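Local coordinates for putative fimbrium tip subunit Fim1C (Bacteroides ovatus, PDB 4EPS), which is probably a component of the tip of fimbriae, the cell-surface filaments that mediate adhesion and biofilm formation, at residues 228-233 / 241-246; 161-166 / 252-257. All blocks are in the same frame, centred on the assembly; numbering follows the deposited sequence. Where two conformers were deposited one is given.

Interaction 1: residues 228-233 / 241-246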
# COMPACT_ATOMS: atom_id res chain seq x y z
N ASN A 228 24.49 -31.93 20.84
CA ASN A 228 23.24 -31.66 21.53
C ASN A 228 22.18 -31.02 20.65
O ASN A 228 22.48 -30.24 19.76
CB ASN A 228 23.49 -30.73 22.72
CG ASN A 228 24.60 -31.22 23.61
OD1 ASN A 228 25.76 -31.14 23.25
ND2 ASN A 228 24.26 -31.82 24.74
N GLN A 229 20.92 -31.33 20.95
CA GLN A 229 19.82 -30.60 20.38
C GLN A 229 19.66 -29.37 21.24
O GLN A 229 19.85 -29.45 22.46
CB GLN A 229 18.53 -31.44 20.40
CG GLN A 229 18.54 -32.60 19.40
CD GLN A 229 17.20 -33.30 19.37
OE1 GLN A 229 16.45 -33.32 20.34
NE2 GLN A 229 16.88 -33.90 18.23
N ILE A 230 19.36 -28.24 20.61
CA ILE A 230 19.01 -27.02 21.31
C ILE A 230 17.54 -26.79 20.99
O ILE A 230 17.17 -26.74 19.81
CB ILE A 230 19.91 -25.81 20.95
CG1 ILE A 230 21.37 -26.06 21.42
CG2 ILE A 230 19.33 -24.51 21.55
CD1 ILE A 230 22.42 -25.07 20.78
N ILE A 231 16.71 -26.69 22.03
CA ILE A 231 15.28 -26.45 21.84
C ILE A 231 15.04 -24.98 22.04
O ILE A 231 15.42 -24.42 23.06
CB ILE A 231 14.39 -27.32 22.79
CG1 ILE A 231 14.82 -28.83 22.84
CG2 ILE A 231 12.86 -27.16 22.47
CD1 ILE A 231 14.95 -29.57 21.53
N GLY A 232 14.42 -24.35 21.05
CA GLY A 232 14.09 -22.94 21.16
C GLY A 232 12.59 -22.77 21.29
O GLY A 232 11.83 -23.40 20.56
N HIS A 233 12.18 -21.97 22.27
CA HIS A 233 10.81 -21.54 22.51
C HIS A 233 10.72 -20.06 22.15
O HIS A 233 11.57 -19.27 22.56
CB HIS A 233 10.38 -21.81 23.97
CG HIS A 233 10.05 -23.25 24.25
ND1 HIS A 233 9.43 -23.63 25.43
CD2 HIS A 233 10.21 -24.35 23.47
CE1 HIS A 233 9.23 -24.94 25.33
NE2 HIS A 233 9.69 -25.42 24.17
N LEU A 241 17.00 -27.30 17.15
CA LEU A 241 18.22 -27.03 16.43
C LEU A 241 19.15 -28.20 16.66
O LEU A 241 19.66 -28.38 17.77
CB LEU A 241 18.84 -25.71 16.88
CG LEU A 241 17.80 -24.57 17.01
CD1 LEU A 241 18.37 -23.39 17.73
CD2 LEU A 241 17.17 -24.23 15.67
N ASP A 242 19.27 -29.06 15.64
CA ASP A 242 20.13 -30.23 15.68
C ASP A 242 21.55 -29.78 15.37
O ASP A 242 21.84 -29.45 14.22
CB ASP A 242 19.62 -31.29 14.69
CG ASP A 242 18.28 -31.87 15.12
OD1 ASP A 242 18.26 -32.70 16.06
OD2 ASP A 242 17.24 -31.46 14.55
N THR A 243 22.42 -29.71 16.39
CA THR A 243 23.81 -29.26 16.16
C THR A 243 24.71 -30.44 15.73
O THR A 243 25.83 -30.21 15.27
CB THR A 243 24.41 -28.55 17.40
OG1 THR A 243 24.74 -29.52 18.40
CG2 THR A 243 23.49 -27.45 17.96
N ALA A 244 24.26 -31.68 15.91
CA ALA A 244 25.07 -32.86 15.56
C ALA A 244 25.62 -32.74 14.14
O ALA A 244 24.87 -32.40 13.22
CB ALA A 244 24.25 -34.13 15.71
N GLU A 245 26.92 -33.00 13.97
CA GLU A 245 27.70 -32.99 12.71
C GLU A 245 27.91 -31.60 12.13
O GLU A 245 28.52 -31.47 11.06
CB GLU A 245 27.06 -33.90 11.62
CG GLU A 245 26.53 -35.24 12.13
CD GLU A 245 27.53 -36.12 12.86
OE1 GLU A 245 28.74 -35.83 12.78
OE2 GLU A 245 27.10 -37.14 13.44
N LYS A 246 27.43 -30.55 12.81
CA LYS A 246 27.55 -29.20 12.25
C LYS A 246 28.49 -28.32 13.07
O LYS A 246 28.62 -27.13 12.76
CB LYS A 246 26.15 -28.56 12.14
CG LYS A 246 25.18 -29.39 11.29
CD LYS A 246 23.74 -29.01 11.54
CE LYS A 246 22.79 -30.11 11.13
NZ LYS A 246 21.39 -29.74 11.45
O HOH W 1 21.76 -32.48 17.36
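Ile230 and Leu241 face each other across a beta hairpin in the fimbrillin-like part of the chain, made by strands 229-234 and 237-242. They form an antiparallel hydrogen-bonded pair: Ile230 N gives to Leu241 O at 2.9 Å, and Leu241 N returns to Ile230 O at 2.7 Å, both bonds nearly straight. The side chains of this pair drop to the buried face, where Ile230 CG2 meets Leu241 CD1 at 4.1 Å and Ile230 CD1 lies 3.8 Å from Thr243 CG2, the side chains of Ile230 and Thr243 crossing at about a right angle. Val162 and Val164 of strand 148-174 and Phe255 of strand 251-256 close over this side.

The other face is looser and polar. Gln229 and Asp242, a non-hydrogen-bonded pair, run alongside each other; the extended glutamine brings NE2 to the syn lone pair of Asp242 OD1 at 2.8 Å, with amide and carboxylate planes turned 63° apart and both residues partly exposed. Beyond the strand end, residues 243-246 make a type II beta turn, and Lys246 NZ reaches back to Asp242 O. Asn228 ND2 bonds to the carboxylate of Asp199, while Asn228 O takes a weak bond from Thr243 N. With chi1 at 75°, Thr243 OG1 sits between its own N and carbonyl carbon and donates to Asn228 O at 2.7 Å, in the carbonyl plane on a lone pair.

Interaction 2: residues 161-166 / 252-257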
# COMPACT_ATOMS: atom_id res chain seq x y z
N LEU A 161 30.51 -22.34 16.58
CA LEU A 161 29.50 -21.32 16.89
C LEU A 161 28.12 -21.66 16.35
O LEU A 161 27.97 -21.96 15.17
CB LEU A 161 29.97 -19.97 16.31
CG LEU A 161 29.07 -18.75 16.59
CD1 LEU A 161 29.07 -18.40 18.11
CD2 LEU A 161 29.50 -17.58 15.76
N VAL A 162 27.12 -21.57 17.23
CA VAL A 162 25.72 -21.72 16.85
C VAL A 162 25.19 -20.29 16.61
O VAL A 162 25.36 -19.43 17.47
CB VAL A 162 24.87 -22.48 17.92
CG1 VAL A 162 23.35 -22.25 17.74
CG2 VAL A 162 25.18 -23.97 17.91
N VAL A 163 24.52 -20.06 15.49
CA VAL A 163 23.87 -18.77 15.21
C VAL A 163 22.38 -19.07 14.99
O VAL A 163 22.07 -19.96 14.19
CB VAL A 163 24.49 -18.00 14.01
CG1 VAL A 163 23.74 -16.67 13.77
CG2 VAL A 163 25.99 -17.72 14.26
N VAL A 164 21.48 -18.38 15.72
CA VAL A 164 20.03 -18.60 15.57
C VAL A 164 19.39 -17.30 15.07
O VAL A 164 19.54 -16.26 15.69
CB VAL A 164 19.33 -19.10 16.87
CG1 VAL A 164 17.86 -19.45 16.59
CG2 VAL A 164 20.07 -20.27 17.52
N LYS A 165 18.63 -17.40 13.97
CA LYS A 165 17.86 -16.28 13.42
C LYS A 165 16.37 -16.61 13.55
O LYS A 165 15.84 -17.41 12.78
CB LYS A 165 18.25 -16.04 11.93
CG LYS A 165 17.59 -14.80 11.32
CD LYS A 165 18.19 -13.54 11.88
CE LYS A 165 17.67 -12.32 11.15
NZ LYS A 165 18.07 -11.11 11.89
N LEU A 166 15.70 -15.99 14.54
CA LEU A 166 14.27 -16.23 14.72
C LEU A 166 13.45 -15.39 13.68
O LEU A 166 14.00 -14.45 13.11
CB LEU A 166 13.83 -15.91 16.16
CG LEU A 166 14.48 -16.78 17.27
CD1 LEU A 166 13.99 -16.29 18.64
CD2 LEU A 166 14.19 -18.27 17.06
N TYR A 252 30.84 -21.62 11.94
CA TYR A 252 29.51 -21.45 12.50
C TYR A 252 28.44 -22.15 11.66
O TYR A 252 28.58 -22.30 10.44
CB TYR A 252 29.14 -19.95 12.67
CG TYR A 252 28.84 -19.20 11.39
CD1 TYR A 252 27.57 -19.23 10.82
CD2 TYR A 252 29.81 -18.40 10.79
CE1 TYR A 252 27.28 -18.52 9.66
CE2 TYR A 252 29.52 -17.65 9.64
CZ TYR A 252 28.25 -17.73 9.08
OH TYR A 252 27.98 -17.00 7.95
N LYS A 253 27.35 -22.48 12.32
CA LYS A 253 26.17 -23.03 11.69
C LYS A 253 25.04 -22.06 12.02
O LYS A 253 24.77 -21.83 13.21
CB LYS A 253 25.88 -24.46 12.19
CG LYS A 253 24.48 -25.00 11.84
CD LYS A 253 24.17 -25.09 10.35
CE LYS A 253 22.70 -25.37 10.16
NZ LYS A 253 22.28 -25.30 8.73
N ARG A 254 24.40 -21.50 10.99
CA ARG A 254 23.29 -20.58 11.19
C ARG A 254 21.97 -21.31 10.98
O ARG A 254 21.74 -21.89 9.92
CB ARG A 254 23.38 -19.35 10.28
CG ARG A 254 22.22 -18.37 10.49
CD ARG A 254 22.31 -17.15 9.58
NE ARG A 254 22.99 -16.01 10.23
CZ ARG A 254 24.16 -15.52 9.84
NH1 ARG A 254 24.81 -16.04 8.81
NH2 ARG A 254 24.69 -14.49 10.49
N PHE A 255 21.11 -21.28 11.99
CA PHE A 255 19.78 -21.89 11.92
C PHE A 255 18.78 -20.77 11.66
O PHE A 255 18.61 -19.91 12.52
CB PHE A 255 19.44 -22.60 13.23
CG PHE A 255 20.32 -23.78 13.55
CD1 PHE A 255 20.00 -25.06 13.09
CD2 PHE A 255 21.46 -23.62 14.33
CE1 PHE A 255 20.80 -26.16 13.41
CE2 PHE A 255 22.26 -24.74 14.67
CZ PHE A 255 21.92 -25.99 14.20
N VAL A 256 18.13 -20.78 10.48
CA VAL A 256 17.12 -19.76 10.14
C VAL A 256 15.75 -20.38 10.46
O VAL A 256 15.36 -21.39 9.87
CB VAL A 256 17.24 -19.28 8.67
CG1 VAL A 256 16.11 -18.29 8.31
CG2 VAL A 256 18.62 -18.65 8.42
N VAL A 257 15.05 -19.82 11.44
CA VAL A 257 13.80 -20.38 11.92
C VAL A 257 12.62 -19.70 11.23
O VAL A 257 12.51 -18.47 11.26
CB VAL A 257 13.70 -20.27 13.47
CG1 VAL A 257 12.36 -20.82 13.99
CG2 VAL A 257 14.90 -20.97 14.15
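Strands 161-165 and 252-256 run parallel, 19° apart in direction, and five backbone bonds lace them together, from Lys253 N to Leu161 O at 3.0 Å through to Val257 N to Lys165 O at 2.9 Å. On one face Val163 sits between two larger neighbours: its CG2 meets Tyr252 CD1 at 4.1 Å, while CG1, placed anti to the backbone N (chi1 179°), approaches Arg254 NE at 3.7 Å. In the conformer given, Arg254 bends at chi3, and its NH2 goes on to a salt bridge with Glu217. Replacing Val163 with an alanine would probably open a gap between Tyr252 and Arg254 and leave the arginine's aliphatic stem freer to shift. Leu161 CB packs on Tyr252 CB at 3.7 Å.

This is a parallel pair within the mixed, largely antiparallel beta structure of the fimbrillin-like region, and strand 217-222 flanks 161-166 on its other edge. On the opposite face, Val162 CG1 comes obliquely to Phe255 CE2 at 4.1 Å, and Lys253 CG lies over one face of that ring, 3.5 Å above its plane. Further along, Val164 CG1 touches Val257 CG2, the same methyl that Leu166 CD2 reaches at 4.0 Å while lying alongside.

Overall arrangement
The two contacts, with centres about 10 Å apart, meet mostly through side chains. Leu241 of interaction 1 lays CD1 against Val164 CG2 at 3.6 Å and CD2 against Phe255 CB at 3.7 Å; Thr243 CG2 touches Val162 CG2, and the backbone Asp242 O packs on Phe255 CZ. The apolar face of the hairpin thus shares a core with the Val162, Val164 and Phe255 face of interaction 2. Their other faces differ: the hairpin's carries a partly exposed amide and carboxylate, whereas the parallel pair's buries Leu161, Val163 and Tyr252 and leaves Arg254 and Lys165 partly exposed, Arg254 salt-bridged to Glu217, Lys165 bonded to the backbone oxygen of Asp216. Interaction 1 joins sequence neighbours; interaction 2 joins segments 86 residues apart.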